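Local atomic coordinates of importin subunit beta-1 (Saccharomyces cerevisiae, PDB entry 5OWU), a protein that serves as the importin beta subunit in nuclear protein import, working together with importin alpha, which recognises the classical nuclear localization signal of cargo. Residues A[70-75]-A[738-743]; A[756-761]-A[776-781]. One frame throughout, in Å; residues are numbered along the deposited sequence. Where two conformers were deposited one is given.

Interaction 1 (A[70-75]-A[738-743])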
loop_
_atom_site.group_PDB
_atom_site.type_symbol
_atom_site.label_atom_id
_atom_site.label_comp_id
_atom_site.label_asym_id
_atom_site.label_seq_id
_atom_site.Cartn_x
_atom_site.Cartn_y
_atom_site.Cartn_z
ATOM N N VAL A 70 -12.735 4.019 -22.324
ATOM C CA VAL A 70 -12.617 3.475 -20.980
ATOM C C VAL A 70 -11.737 4.407 -20.168
ATOM O O VAL A 70 -10.915 5.151 -20.704
ATOM C CB VAL A 70 -12.042 2.043 -20.968
ATOM C CG1 VAL A 70 -13.047 1.066 -21.555
ATOM C CG2 VAL A 70 -10.717 1.993 -21.733
ATOM N N SER A 71 -11.931 4.361 -18.853
ATOM C CA SER A 71 -11.179 5.187 -17.924
ATOM C C SER A 71 -11.040 4.431 -16.614
ATOM O O SER A 71 -11.764 3.468 -16.350
ATOM C CB SER A 71 -11.866 6.537 -17.689
ATOM O OG SER A 71 -11.191 7.293 -16.703
ATOM N N LYS A 72 -10.090 4.871 -15.792
ATOM C CA LYS A 72 -10.036 4.379 -14.420
ATOM C C LYS A 72 -11.153 4.999 -13.592
ATOM O O LYS A 72 -11.861 4.297 -12.860
ATOM C CB LYS A 72 -8.670 4.678 -13.802
ATOM C CG LYS A 72 -7.569 3.711 -14.235
ATOM C CD LYS A 72 -6.317 3.852 -13.370
ATOM C CE LYS A 72 -6.531 3.291 -11.964
ATOM N NZ LYS A 72 -5.331 3.459 -11.101
ATOM N N ASP A 73 -11.339 6.310 -13.712
ATOM C CA ASP A 73 -12.431 6.981 -13.022
ATOM C C ASP A 73 -13.767 6.369 -13.434
ATOM O O ASP A 73 -14.090 6.290 -14.623
ATOM C CB ASP A 73 -12.397 8.477 -13.331
ATOM C CG ASP A 73 -13.638 9.204 -12.852
ATOM O OD1 ASP A 73 -14.313 8.699 -11.930
ATOM O OD2 ASP A 73 -13.935 10.289 -13.397
ATOM N N SER A 74 -14.543 5.930 -12.442
ATOM C CA SER A 74 -15.820 5.288 -12.730
ATOM C C SER A 74 -16.802 6.262 -13.371
ATOM O O SER A 74 -17.575 5.880 -14.262
ATOM C CB SER A 74 -16.400 4.701 -11.445
ATOM O OG SER A 74 -15.462 3.843 -10.820
ATOM N N VAL A 75 -16.795 7.523 -12.932
ATOM C CA VAL A 75 -17.696 8.518 -13.510
ATOM C C VAL A 75 -17.371 8.724 -14.987
ATOM O O VAL A 75 -18.261 8.710 -15.848
ATOM C CB VAL A 75 -17.615 9.838 -12.719
ATOM C CG1 VAL A 75 -18.514 10.901 -13.337
ATOM C CG2 VAL A 75 -17.998 9.608 -11.262
ATOM N N ASN A 738 -11.747 5.041 -7.667
ATOM C CA ASN A 738 -11.786 3.715 -8.268
ATOM C C ASN A 738 -12.075 2.697 -7.167
ATOM O O ASN A 738 -12.391 3.054 -6.027
ATOM C CB ASN A 738 -10.475 3.425 -9.016
ATOM C CG ASN A 738 -9.278 3.346 -8.092
ATOM O OD1 ASN A 738 -9.357 2.763 -7.013
ATOM N ND2 ASN A 738 -8.161 3.929 -8.510
ATOM N N GLY A 739 -12.011 1.420 -7.528
ATOM C CA GLY A 739 -12.059 0.332 -6.579
ATOM C C GLY A 739 -10.684 -0.109 -6.124
ATOM O O GLY A 739 -10.569 -0.969 -5.247
ATOM N N THR A 740 -9.633 0.465 -6.709
ATOM C CA THR A 740 -8.262 0.139 -6.347
ATOM C C THR A 740 -7.995 0.490 -4.886
ATOM O O THR A 740 -8.716 1.270 -4.260
ATOM C CB THR A 740 -7.279 0.890 -7.254
ATOM O OG1 THR A 740 -7.716 0.795 -8.616
ATOM C CG2 THR A 740 -5.864 0.325 -7.150
ATOM N N LEU A 741 -6.933 -0.109 -4.344
ATOM C CA LEU A 741 -6.544 0.160 -2.964
ATOM C C LEU A 741 -6.127 1.615 -2.774
ATOM O O LEU A 741 -6.387 2.212 -1.720
ATOM C CB LEU A 741 -5.412 -0.780 -2.558
ATOM C CG LEU A 741 -4.961 -0.700 -1.100
ATOM C CD1 LEU A 741 -6.093 -1.110 -0.175
ATOM C CD2 LEU A 741 -3.736 -1.564 -0.869
ATOM N N GLU A 742 -5.474 2.206 -3.777
ATOM C CA GLU A 742 -4.993 3.576 -3.637
ATOM C C GLU A 742 -6.154 4.541 -3.427
ATOM O O GLU A 742 -6.115 5.394 -2.532
ATOM C CB GLU A 742 -4.177 3.974 -4.865
ATOM C CG GLU A 742 -3.050 3.013 -5.189
ATOM C CD GLU A 742 -1.997 3.626 -6.090
ATOM O OE1 GLU A 742 -1.124 2.876 -6.577
ATOM O OE2 GLU A 742 -2.037 4.856 -6.309
ATOM N N ALA A 743 -7.206 4.409 -4.237
ATOM C CA ALA A 743 -8.330 5.333 -4.141
ATOM C C ALA A 743 -9.073 5.169 -2.822
ATOM O O ALA A 743 -9.417 6.164 -2.175
ATOM C CB ALA A 743 -9.283 5.127 -5.314
#

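Interaction 2 (A[756-761]-A[776-781])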
loop_
_atom_site.group_PDB
_atom_site.type_symbol
_atom_site.label_atom_id
_atom_site.label_comp_id
_atom_site.label_asym_id
_atom_site.label_seq_id
_atom_site.Cartn_x
_atom_site.Cartn_y
_atom_site.Cartn_z
ATOM N N ASP A 756 -11.316 15.224 11.854
ATOM C CA ASP A 756 -10.548 16.277 12.524
ATOM C C ASP A 756 -11.308 17.602 12.499
ATOM O O ASP A 756 -11.433 18.293 13.522
ATOM C CB ASP A 756 -9.183 16.469 11.848
ATOM C CG ASP A 756 -8.205 15.345 12.135
ATOM O OD1 ASP A 756 -8.402 14.611 13.119
ATOM O OD2 ASP A 756 -7.222 15.223 11.376
ATOM N N ALA A 757 -11.793 17.983 11.317
ATOM C CA ALA A 757 -12.480 19.262 11.169
ATOM C C ALA A 757 -13.663 19.358 12.121
ATOM O O ALA A 757 -13.827 20.363 12.828
ATOM C CB ALA A 757 -12.934 19.447 9.722
ATOM N N TYR A 758 -14.500 18.313 12.160
ATOM C CA TYR A 758 -15.699 18.360 12.990
ATOM C C TYR A 758 -15.346 18.376 14.471
ATOM O O TYR A 758 -16.029 19.033 15.269
ATOM C CB TYR A 758 -16.618 17.174 12.676
ATOM C CG TYR A 758 -17.319 17.236 11.327
ATOM C CD1 TYR A 758 -17.520 18.448 10.671
ATOM C CD2 TYR A 758 -17.780 16.077 10.711
ATOM C CE1 TYR A 758 -18.155 18.501 9.449
ATOM C CE2 TYR A 758 -18.417 16.122 9.486
ATOM C CZ TYR A 758 -18.600 17.336 8.859
ATOM O OH TYR A 758 -19.231 17.391 7.639
ATOM N N VAL A 759 -14.303 17.641 14.868
ATOM C CA VAL A 759 -13.883 17.668 16.268
ATOM C C VAL A 759 -13.482 19.083 16.664
ATOM O O VAL A 759 -13.919 19.613 17.695
ATOM C CB VAL A 759 -12.732 16.673 16.498
ATOM C CG1 VAL A 759 -12.066 16.883 17.864
ATOM C CG2 VAL A 759 -13.244 15.264 16.396
ATOM N N GLY A 760 -12.644 19.715 15.843
ATOM C CA GLY A 760 -12.198 21.058 16.161
ATOM C C GLY A 760 -13.339 22.058 16.178
ATOM O O GLY A 760 -13.375 22.960 17.017
ATOM N N ILE A 761 -14.290 21.909 15.253
ATOM C CA ILE A 761 -15.406 22.849 15.163
ATOM C C ILE A 761 -16.318 22.702 16.372
ATOM O O ILE A 761 -16.724 23.691 16.991
ATOM C CB ILE A 761 -16.168 22.635 13.843
ATOM C CG1 ILE A 761 -15.366 23.237 12.693
ATOM C CG2 ILE A 761 -17.559 23.248 13.890
ATOM C CD1 ILE A 761 -15.862 22.837 11.309
ATOM N N VAL A 776 -25.878 19.523 12.481
ATOM C CA VAL A 776 -25.820 18.315 13.302
ATOM C C VAL A 776 -26.107 17.079 12.459
ATOM O O VAL A 776 -25.378 16.081 12.523
ATOM C CB VAL A 776 -26.789 18.431 14.492
ATOM C CG1 VAL A 776 -26.900 17.115 15.244
ATOM C CG2 VAL A 776 -26.321 19.521 15.436
ATOM N N GLY A 777 -27.176 17.121 11.659
ATOM C CA GLY A 777 -27.497 15.975 10.823
ATOM C C GLY A 777 -26.368 15.614 9.877
ATOM O O GLY A 777 -26.068 14.438 9.673
ATOM N N THR A 778 -25.736 16.625 9.276
ATOM C CA THR A 778 -24.575 16.391 8.418
ATOM C C THR A 778 -23.471 15.655 9.174
ATOM O O THR A 778 -22.884 14.678 8.676
ATOM C CB THR A 778 -24.070 17.736 7.888
ATOM O OG1 THR A 778 -24.983 18.237 6.907
ATOM C CG2 THR A 778 -22.693 17.615 7.262
ATOM N N ILE A 779 -23.168 16.120 10.388
ATOM C CA ILE A 779 -22.116 15.483 11.171
ATOM C C ILE A 779 -22.496 14.042 11.474
ATOM O O ILE A 779 -21.661 13.133 11.404
ATOM C CB ILE A 779 -21.851 16.293 12.452
ATOM C CG1 ILE A 779 -21.306 17.681 12.074
ATOM C CG2 ILE A 779 -20.862 15.564 13.370
ATOM C CD1 ILE A 779 -21.266 18.651 13.210
ATOM N N PHE A 780 -23.775 13.804 11.777
ATOM C CA PHE A 780 -24.210 12.446 12.075
ATOM C C PHE A 780 -24.128 11.550 10.848
ATOM O O PHE A 780 -23.814 10.362 10.981
ATOM C CB PHE A 780 -25.621 12.463 12.658
ATOM C CG PHE A 780 -25.640 12.406 14.151
ATOM C CD1 PHE A 780 -25.669 11.188 14.801
ATOM C CD2 PHE A 780 -25.595 13.568 14.909
ATOM C CE1 PHE A 780 -25.675 11.124 16.178
ATOM C CE2 PHE A 780 -25.602 13.511 16.284
ATOM C CZ PHE A 780 -25.636 12.284 16.920
ATOM N N GLN A 781 -24.378 12.092 9.651
ATOM C CA GLN A 781 -24.154 11.314 8.435
ATOM C C GLN A 781 -22.697 10.884 8.339
ATOM O O GLN A 781 -22.391 9.717 8.041
ATOM C CB GLN A 781 -24.550 12.125 7.201
ATOM C CG GLN A 781 -26.036 12.445 7.099
ATOM C CD GLN A 781 -26.342 13.441 5.987
ATOM O OE1 GLN A 781 -25.550 13.616 5.057
ATOM N NE2 GLN A 781 -27.489 14.108 6.088
#

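Interaction 1 (A[70-75]-A[738-743])
Lys72 and Ser74 meet Asn738 and Thr740 where two turns, each leading into a helix, come face to face. These turns belong to parts of a HEAT-repeat solenoid far apart along the chain, one near its start and one near its end: 70-75 runs extended through Val70 and Ser71 before turning into helix 74-87, and 738-743 bends through Gly739 into helix 741-764 of HEAT 17. The backbones approach most nearly at Asp73 and Asn738, whose CA atoms are 5.8 Å apart. No hydrogen bond spans the gap, and only 141 Å² is buried in all, so the two parts of the solenoid touch lightly at the surface.

Lys72 supplies most of the contact on its side. Its CG is anti to the carbonyl carbon (chi1 -79°), and the chain bends at chi3, running alongside Asn738 with both side chains pointing the same way. The amine end lies beside the Asn738 amide, and Lys72 CE approaches Thr740 OG1 at 4.3 Å. Lower down, CB of Asn738 sits 4.2 Å from Lys72 O. Glu742, in the first turn of helix 741-764, may attract the lysine electrostatically, but OE2 remains 6.0 Å from Lys72 NZ, too far for a salt bridge.

The two helix starts are built differently. Thr740 holds the N-cap position of helix 741-764 without a capping bond from its side chain. Asp73 caps helix 74-87, with its CB turned from the contact, and its backbone O accepts a hydrogen bond from Thr77 OG1. Ser71 packs against Thr77 and Phe80 of the same helix and receives a weak bond from Asp73 N to Ser71 OG. The capping bond from Val75 N to Asp73 OD1 is 2.9 Å long and reaches the oxygen from above the carboxylate plane, 64° out of it.

Interaction 2 (A[756-761]-A[776-781])
Tyr758 of helix 741-764 lays one face of its ring against Ile779 of helix 776-788, and most of the packing is here. Ile779 CG1 stands 3.9 Å from the ring centroid, just 3° off the normal, a CH-pi contact centred on the face. Its torsion places CG1 beside the backbone N (chi1 -64°), while the other branch, CG2, lies 4.1 Å from CD2 of Tyr758. The tyrosine and the isoleucine reach out from their helices antiparallel, side against side. Farther out, Thr778 lies roughly perpendicular to the tyrosine, its CG2 3.5 Å from Tyr758 OH. That hydroxyl is hydrogen-bonded to Gln732 OE1, and the same glutamine also binds Thr778 O through NE2, joining both helices to helix 718-732. Leu805 and Met725 also touch Tyr758, while Ile809 and Leu772 pack on Ile779, so the apolar patch is well enclosed. Away from it the contact thins quickly: Asp756 and Gln781 are exposed and lie well apart from the opposite helix. Tight packing of helices from consecutive repeats, here HEAT 17 and HEAT 18, around a shared apolar layer is the architecture of a HEAT solenoid.

Overall arrangement
Following the chain from the N terminus, 70-75 comes early, within the importin N-terminal domain, and waits more than 660 residues for its partner 738-743. Interaction 1 therefore closes a loop that takes in most of the solenoid, mostly helical, and brings the N-terminal region, at the start of helix 74-87, against HEAT 17. Interaction 2 opens after that loop has closed and spans only the 14 residues between its segments, linking HEAT 17 to HEAT 18. The two run in series, neither nesting nor crossing. Helix 741-764 is their common element: its start faces the N-terminal part, and its later turns pack in the interior. Their centres lie 28 Å apart, without touching.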